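Side-chain contacts in SxtG (Microseira wollei, PDB 6U1R), which is an amidinotransferase of the saxitoxin biosynthetic pathway, probably transferring an amidino group by way of an amidino-cysteine intermediate: residues 329-334 against 342-347; 97-102 against 350-355. All blocks are in the same frame, centred on the assembly; numbering follows the deposited sequence.

Interaction 1 (329-334 against 342-347); sequences ERVIVE and KALKDW
Leu344 reaches from the helix to two valines of the strand, Val331 and Val333, and the contact is wholly apolar. The working group is a single methyl, Leu344 CD1. It meets Val331 CG1 at 4.0 Å and Val333 CB at 4.2 Å. Toward Val333 it lies almost equally far from both methyls, since Leu344 CD1 is 4.3 Å from Val333 CG1 and from Val333 CG2. The methyl therefore faces the fork of that valine rather than one branch. Val331 offers one methyl first and its side chain runs at a slant to that of Leu344.

Torsions explain the reach. Leu344 CG sits opposite the carbonyl carbon, and chi2 of 169° stretches CD1 away from CA, so that methyl leads. Val331 holds CG1 between its backbone N and carbonyl carbon, with chi1 at 52°.

No hydrogen bond crosses between the two segments. Within the last turn of the helix, Asp346 N bonds to Lys342 O and Trp347 N to Ala343 O. Arg330 forms salt bridges with Glu103 and Asp327. The three touching residues are buried, and the 112 Å² covered in all comes from them.

The contact joins the first strand and the helix of a beta-alpha-beta unit made of strand 330-334, helix 338-346 and strand 350-354. Val333 also touches Met340 and Ile341 of the same helix. Ile332 points away from this helix and packs on Phe96 and Leu100 of helix 83-102. Strand 330-334 is the middle strand of a three-strand mixed sheet, with strand 324-325 antiparallel on one side and strand 350-354 parallel on the other.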
loop_
_atom_site.group_PDB
_atom_site.type_symbol
_atom_site.label_atom_id
_atom_site.label_comp_id
_atom_site.label_asym_id
_atom_site.label_seq_id
_atom_site.Cartn_x
_atom_site.Cartn_y
_atom_site.Cartn_z
ATOM N N GLU A 329 11.701 21.813 -24.196
ATOM C CA GLU A 329 11.292 22.446 -25.445
ATOM C C GLU A 329 10.291 21.616 -26.237
ATOM O O GLU A 329 9.280 22.151 -26.703
ATOM C CB GLU A 329 12.554 22.728 -26.285
ATOM C CG GLU A 329 12.286 23.274 -27.668
ATOM C CD GLU A 329 13.573 23.533 -28.465
ATOM O OE1 GLU A 329 14.632 22.979 -28.094
ATOM O OE2 GLU A 329 13.523 24.282 -29.467
ATOM N N ARG A 330 10.559 20.325 -26.431
ATOM C CA ARG A 330 9.732 19.476 -27.275
ATOM C C ARG A 330 8.507 18.999 -26.503
ATOM O O ARG A 330 8.635 18.457 -25.398
ATOM C CB ARG A 330 10.530 18.267 -27.761
ATOM C CG ARG A 330 11.641 18.588 -28.795
ATOM C CD ARG A 330 12.454 17.326 -29.128
ATOM N NE ARG A 330 13.202 16.840 -27.969
ATOM C CZ ARG A 330 13.660 15.595 -27.801
ATOM N NH1 ARG A 330 13.435 14.658 -28.708
ATOM N NH2 ARG A 330 14.338 15.279 -26.699
ATOM N N VAL A 331 7.332 19.190 -27.092
ATOM C CA VAL A 331 6.055 18.903 -26.435
ATOM C C VAL A 331 5.125 18.201 -27.420
ATOM O O VAL A 331 4.918 18.683 -28.538
ATOM C CB VAL A 331 5.404 20.196 -25.882
ATOM C CG1 VAL A 331 5.301 21.284 -26.936
ATOM C CG2 VAL A 331 4.037 19.896 -25.271
ATOM N N ILE A 332 4.571 17.046 -27.012
ATOM C CA ILE A 332 3.605 16.323 -27.828
ATOM C C ILE A 332 2.226 16.897 -27.532
ATOM O O ILE A 332 1.834 17.040 -26.361
ATOM C CB ILE A 332 3.672 14.805 -27.565
ATOM C CG1 ILE A 332 5.020 14.251 -28.079
ATOM C CG2 ILE A 332 2.518 14.077 -28.251
ATOM C CD1 ILE A 332 5.272 12.815 -27.773
ATOM N N VAL A 333 1.487 17.220 -28.592
ATOM C CA VAL A 333 0.201 17.902 -28.498
ATOM C C VAL A 333 -0.677 17.371 -29.622
ATOM O O VAL A 333 -0.184 16.923 -30.665
ATOM C CB VAL A 333 0.405 19.436 -28.558
ATOM C CG1 VAL A 333 1.278 19.796 -29.703
ATOM C CG2 VAL A 333 -0.913 20.200 -28.632
ATOM N N GLU A 334 -1.988 17.390 -29.395
ATOM C CA GLU A 334 -2.919 16.701 -30.279
ATOM C C GLU A 334 -3.251 17.538 -31.518
ATOM O O GLU A 334 -3.438 18.756 -31.446
ATOM C CB GLU A 334 -4.195 16.347 -29.518
ATOM C CG GLU A 334 -4.928 15.107 -30.057
ATOM C CD GLU A 334 -5.718 15.365 -31.341
ATOM O OE1 GLU A 334 -6.295 16.467 -31.493
ATOM O OE2 GLU A 334 -5.787 14.449 -32.196
ATOM N N LYS A 342 -0.445 26.633 -31.764
ATOM C CA LYS A 342 0.048 27.976 -32.061
ATOM C C LYS A 342 0.572 28.671 -30.808
ATOM O O LYS A 342 1.636 29.304 -30.838
ATOM C CB LYS A 342 -1.057 28.820 -32.701
ATOM C CG LYS A 342 -0.603 30.275 -32.938
ATOM C CD LYS A 342 -1.654 31.109 -33.619
ATOM C CE LYS A 342 -1.180 32.564 -33.685
ATOM N NZ LYS A 342 -2.300 33.475 -34.069
ATOM N N ALA A 343 -0.160 28.571 -29.693
ATOM C CA ALA A 343 0.289 29.213 -28.461
ATOM C C ALA A 343 1.612 28.630 -27.982
ATOM O O ALA A 343 2.521 29.370 -27.575
ATOM C CB ALA A 343 -0.783 29.079 -27.383
ATOM N N LEU A 344 1.744 27.303 -28.027
ATOM C CA LEU A 344 3.002 26.682 -27.629
ATOM C C LEU A 344 4.167 27.194 -28.470
ATOM O O LEU A 344 5.236 27.498 -27.932
ATOM C CB LEU A 344 2.885 25.168 -27.734
ATOM C CG LEU A 344 1.993 24.557 -26.644
ATOM C CD1 LEU A 344 1.706 23.116 -26.964
ATOM C CD2 LEU A 344 2.666 24.692 -25.254
ATOM N N LYS A 345 3.989 27.287 -29.789
ATOM C CA LYS A 345 5.056 27.823 -30.639
ATOM C C LYS A 345 5.391 29.256 -30.252
ATOM O O LYS A 345 6.567 29.619 -30.109
ATOM C CB LYS A 345 4.645 27.773 -32.107
ATOM C CG LYS A 345 4.609 26.393 -32.697
ATOM C CD LYS A 345 4.026 26.379 -34.126
ATOM C CE LYS A 345 4.752 27.348 -35.045
ATOM N NZ LYS A 345 4.658 26.935 -36.480
ATOM N N ASP A 346 4.363 30.085 -30.083
ATOM C CA ASP A 346 4.594 31.484 -29.751
ATOM C C ASP A 346 5.259 31.625 -28.392
ATOM O O ASP A 346 6.019 32.577 -28.177
ATOM C CB ASP A 346 3.277 32.265 -29.802
ATOM C CG ASP A 346 2.701 32.360 -31.224
ATOM O OD1 ASP A 346 3.399 31.983 -32.200
ATOM O OD2 ASP A 346 1.547 32.800 -31.367
ATOM N N TRP A 347 5.019 30.683 -27.469
ATOM C CA TRP A 347 5.676 30.707 -26.166
ATOM C C TRP A 347 7.095 30.135 -26.191
ATOM O O TRP A 347 7.743 30.102 -25.141
ATOM C CB TRP A 347 4.835 29.930 -25.140
ATOM C CG TRP A 347 3.585 30.636 -24.683
ATOM C CD1 TRP A 347 3.418 31.981 -24.487
ATOM C CD2 TRP A 347 2.327 30.025 -24.364
ATOM N NE1 TRP A 347 2.127 32.240 -24.069
ATOM C CE2 TRP A 347 1.442 31.055 -23.985
ATOM C CE3 TRP A 347 1.865 28.703 -24.361
ATOM C CZ2 TRP A 347 0.122 30.810 -23.607
ATOM C CZ3 TRP A 347 0.552 28.459 -23.984
ATOM C CH2 TRP A 347 -0.312 29.516 -23.625
#

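Interaction 2 (97-102 against 350-355); sequences IHILEA and KPIVCS
Ile99 meets Ile352 and Cys354 with two branches set by its torsions: chi1 of -65° places CG2 opposite the backbone N and CG1 opposite the carbonyl carbon, and chi2 of 177° extends CD1 to full length. Amidinotransferases have the alpha/beta propeller fold of beta-beta-alpha-beta modules. Strand 350-354 fits the last strand of one, and helix 83-102 packs on it. The axes of the short segments pass 10.0 Å apart at 150°, so helix and strand run roughly antiparallel.

The shorter branch, Ile99 CG2, meets Ile352 CG2 at 3.7 Å. Both isoleucines share the same chi1 arrangement, and each turns its CG2 toward the other. The two side chains lie alongside, pointing opposite ways. Ile99 supplies practically all of the contact on the helix side; it also touches Ile332 of the neighbouring strand, so it spans two strands of the sheet. Ile352 in turn packs on Arg330.

Strand alternation sorts the rest. Ile352 and Cys354 point toward helix 97-102. Val353 points away from it and touches Ile341 of helix 338-346. Val353 takes part mainly through its carbonyl, with no hydrogen bond to the helix segment. Ile99 CD1, the end of the long branch, lies 3.6 Å from Val353 O. It is 3.7 Å from Cys354 CB. Cys354 SG borders the same methyl, 3.8 Å from Ile99 CD1.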
loop_
_atom_site.group_PDB
_atom_site.type_symbol
_atom_site.label_atom_id
_atom_site.label_comp_id
_atom_site.label_asym_id
_atom_site.label_seq_id
_atom_site.Cartn_x
_atom_site.Cartn_y
_atom_site.Cartn_z
ATOM N N ILE A 97 3.590 6.014 -29.876
ATOM C CA ILE A 97 4.802 5.311 -29.480
ATOM C C ILE A 97 5.898 5.479 -30.536
ATOM O O ILE A 97 7.073 5.697 -30.198
ATOM C CB ILE A 97 4.476 3.830 -29.214
ATOM C CG1 ILE A 97 3.647 3.709 -27.925
ATOM C CG2 ILE A 97 5.748 3.000 -29.133
ATOM C CD1 ILE A 97 2.948 2.366 -27.739
ATOM N N HIS A 98 5.533 5.412 -31.826
ATOM C CA HIS A 98 6.522 5.611 -32.886
ATOM C C HIS A 98 7.189 6.987 -32.762
ATOM O O HIS A 98 8.408 7.114 -32.926
ATOM C CB HIS A 98 5.879 5.465 -34.267
ATOM C CG HIS A 98 5.779 4.052 -34.779
ATOM N ND1 HIS A 98 6.749 3.097 -34.568
ATOM C CD2 HIS A 98 4.824 3.453 -35.531
ATOM C CE1 HIS A 98 6.388 1.963 -35.146
ATOM N NE2 HIS A 98 5.223 2.152 -35.737
ATOM N N ILE A 99 6.405 8.026 -32.473
ATOM C CA ILE A 99 6.973 9.358 -32.247
ATOM C C ILE A 99 7.942 9.344 -31.069
ATOM O O ILE A 99 9.063 9.866 -31.156
ATOM C CB ILE A 99 5.851 10.391 -32.038
ATOM C CG1 ILE A 99 5.035 10.536 -33.336
ATOM C CG2 ILE A 99 6.446 11.730 -31.599
ATOM C CD1 ILE A 99 3.832 11.483 -33.252
ATOM N N LEU A 100 7.511 8.797 -29.932
ATOM C CA LEU A 100 8.382 8.741 -28.760
ATOM C C LEU A 100 9.711 8.064 -29.079
ATOM O O LEU A 100 10.783 8.546 -28.686
ATOM C CB LEU A 100 7.681 8.003 -27.618
ATOM C CG LEU A 100 6.495 8.717 -26.955
ATOM C CD1 LEU A 100 5.805 7.760 -25.973
ATOM C CD2 LEU A 100 6.936 9.969 -26.235
ATOM N N GLU A 101 9.655 6.925 -29.766
ATOM C CA GLU A 101 10.874 6.194 -30.093
ATOM C C GLU A 101 11.746 6.968 -31.077
ATOM O O GLU A 101 12.979 6.981 -30.944
ATOM C CB GLU A 101 10.504 4.814 -30.635
ATOM C CG GLU A 101 9.823 3.931 -29.565
ATOM C CD GLU A 101 9.267 2.608 -30.101
ATOM O OE1 GLU A 101 8.892 2.523 -31.295
ATOM O OE2 GLU A 101 9.175 1.654 -29.299
ATOM N N ALA A 102 11.139 7.591 -32.081
ATOM C CA ALA A 102 11.920 8.389 -33.022
ATOM C C ALA A 102 12.597 9.552 -32.324
ATOM O O ALA A 102 13.694 9.975 -32.720
ATOM C CB ALA A 102 11.022 8.886 -34.144
ATOM N N LYS A 350 8.500 23.653 -28.989
ATOM C CA LYS A 350 8.551 22.984 -30.292
ATOM C C LYS A 350 7.511 21.868 -30.295
ATOM O O LYS A 350 7.797 20.743 -29.858
ATOM C CB LYS A 350 9.941 22.418 -30.581
ATOM C CG LYS A 350 11.047 23.464 -30.710
ATOM C CD LYS A 350 10.753 24.499 -31.787
ATOM C CE LYS A 350 11.914 25.475 -31.973
ATOM N NZ LYS A 350 11.698 26.344 -33.171
ATOM N N PRO A 351 6.298 22.135 -30.771
ATOM C CA PRO A 351 5.252 21.108 -30.738
ATOM C C PRO A 351 5.542 19.978 -31.714
ATOM O O PRO A 351 6.030 20.195 -32.829
ATOM C CB PRO A 351 3.980 21.872 -31.134
ATOM C CG PRO A 351 4.316 23.298 -30.988
ATOM C CD PRO A 351 5.776 23.433 -31.223
ATOM N N ILE A 352 5.266 18.760 -31.264
ATOM C CA ILE A 352 5.279 17.575 -32.106
ATOM C C ILE A 352 3.854 17.048 -32.105
ATOM O O ILE A 352 3.327 16.675 -31.049
ATOM C CB ILE A 352 6.278 16.525 -31.595
ATOM C CG1 ILE A 352 7.682 17.136 -31.534
ATOM C CG2 ILE A 352 6.245 15.299 -32.492
ATOM C CD1 ILE A 352 8.655 16.396 -30.658
ATOM N N VAL A 353 3.215 17.076 -33.262
ATOM C CA VAL A 353 1.781 16.851 -33.356
ATOM C C VAL A 353 1.506 15.365 -33.516
ATOM O O VAL A 353 2.256 14.642 -34.178
ATOM C CB VAL A 353 1.193 17.664 -34.525
ATOM C CG1 VAL A 353 -0.231 17.300 -34.735
ATOM C CG2 VAL A 353 1.304 19.165 -34.222
ATOM N N CYS A 354 0.401 14.907 -32.917
ATOM C CA CYS A 354 -0.007 13.506 -32.983
ATOM C C CYS A 354 -1.530 13.408 -32.922
ATOM O O CYS A 354 -2.145 14.058 -32.073
ATOM C CB CYS A 354 0.632 12.719 -31.822
ATOM S SG CYS A 354 0.326 10.912 -31.865
ATOM N N SER A 355 -2.139 12.585 -33.786
ATOM C CA SER A 355 -3.571 12.302 -33.697
ATOM C C SER A 355 -3.831 11.337 -32.544
ATOM O O SER A 355 -3.173 10.294 -32.435
ATOM C CB SER A 355 -4.107 11.697 -34.999
ATOM O OG SER A 355 -3.944 12.587 -36.089
#

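The two contacts lie on the same three-strand sheet, with centres about 12 Å apart. Strands 330-334 and 350-354 are parallel neighbours in it. Their backbones meet directly, with a probable hydrogen bond from Ile352 N to Val331 O (2.7 Å). Interaction 1 covers one face with helix 338-346; interaction 2 covers the other with helix 83-102. Along the chain, helix 83-102 comes first, then strand 330-334, helix 338-346 and strand 350-354. Interaction 1 is thus local, while interaction 2 brings a distant earlier helix to the same sheet. Both lie away from the predicted active-site residues, in the alpha/beta propeller framework of the amidinotransferases.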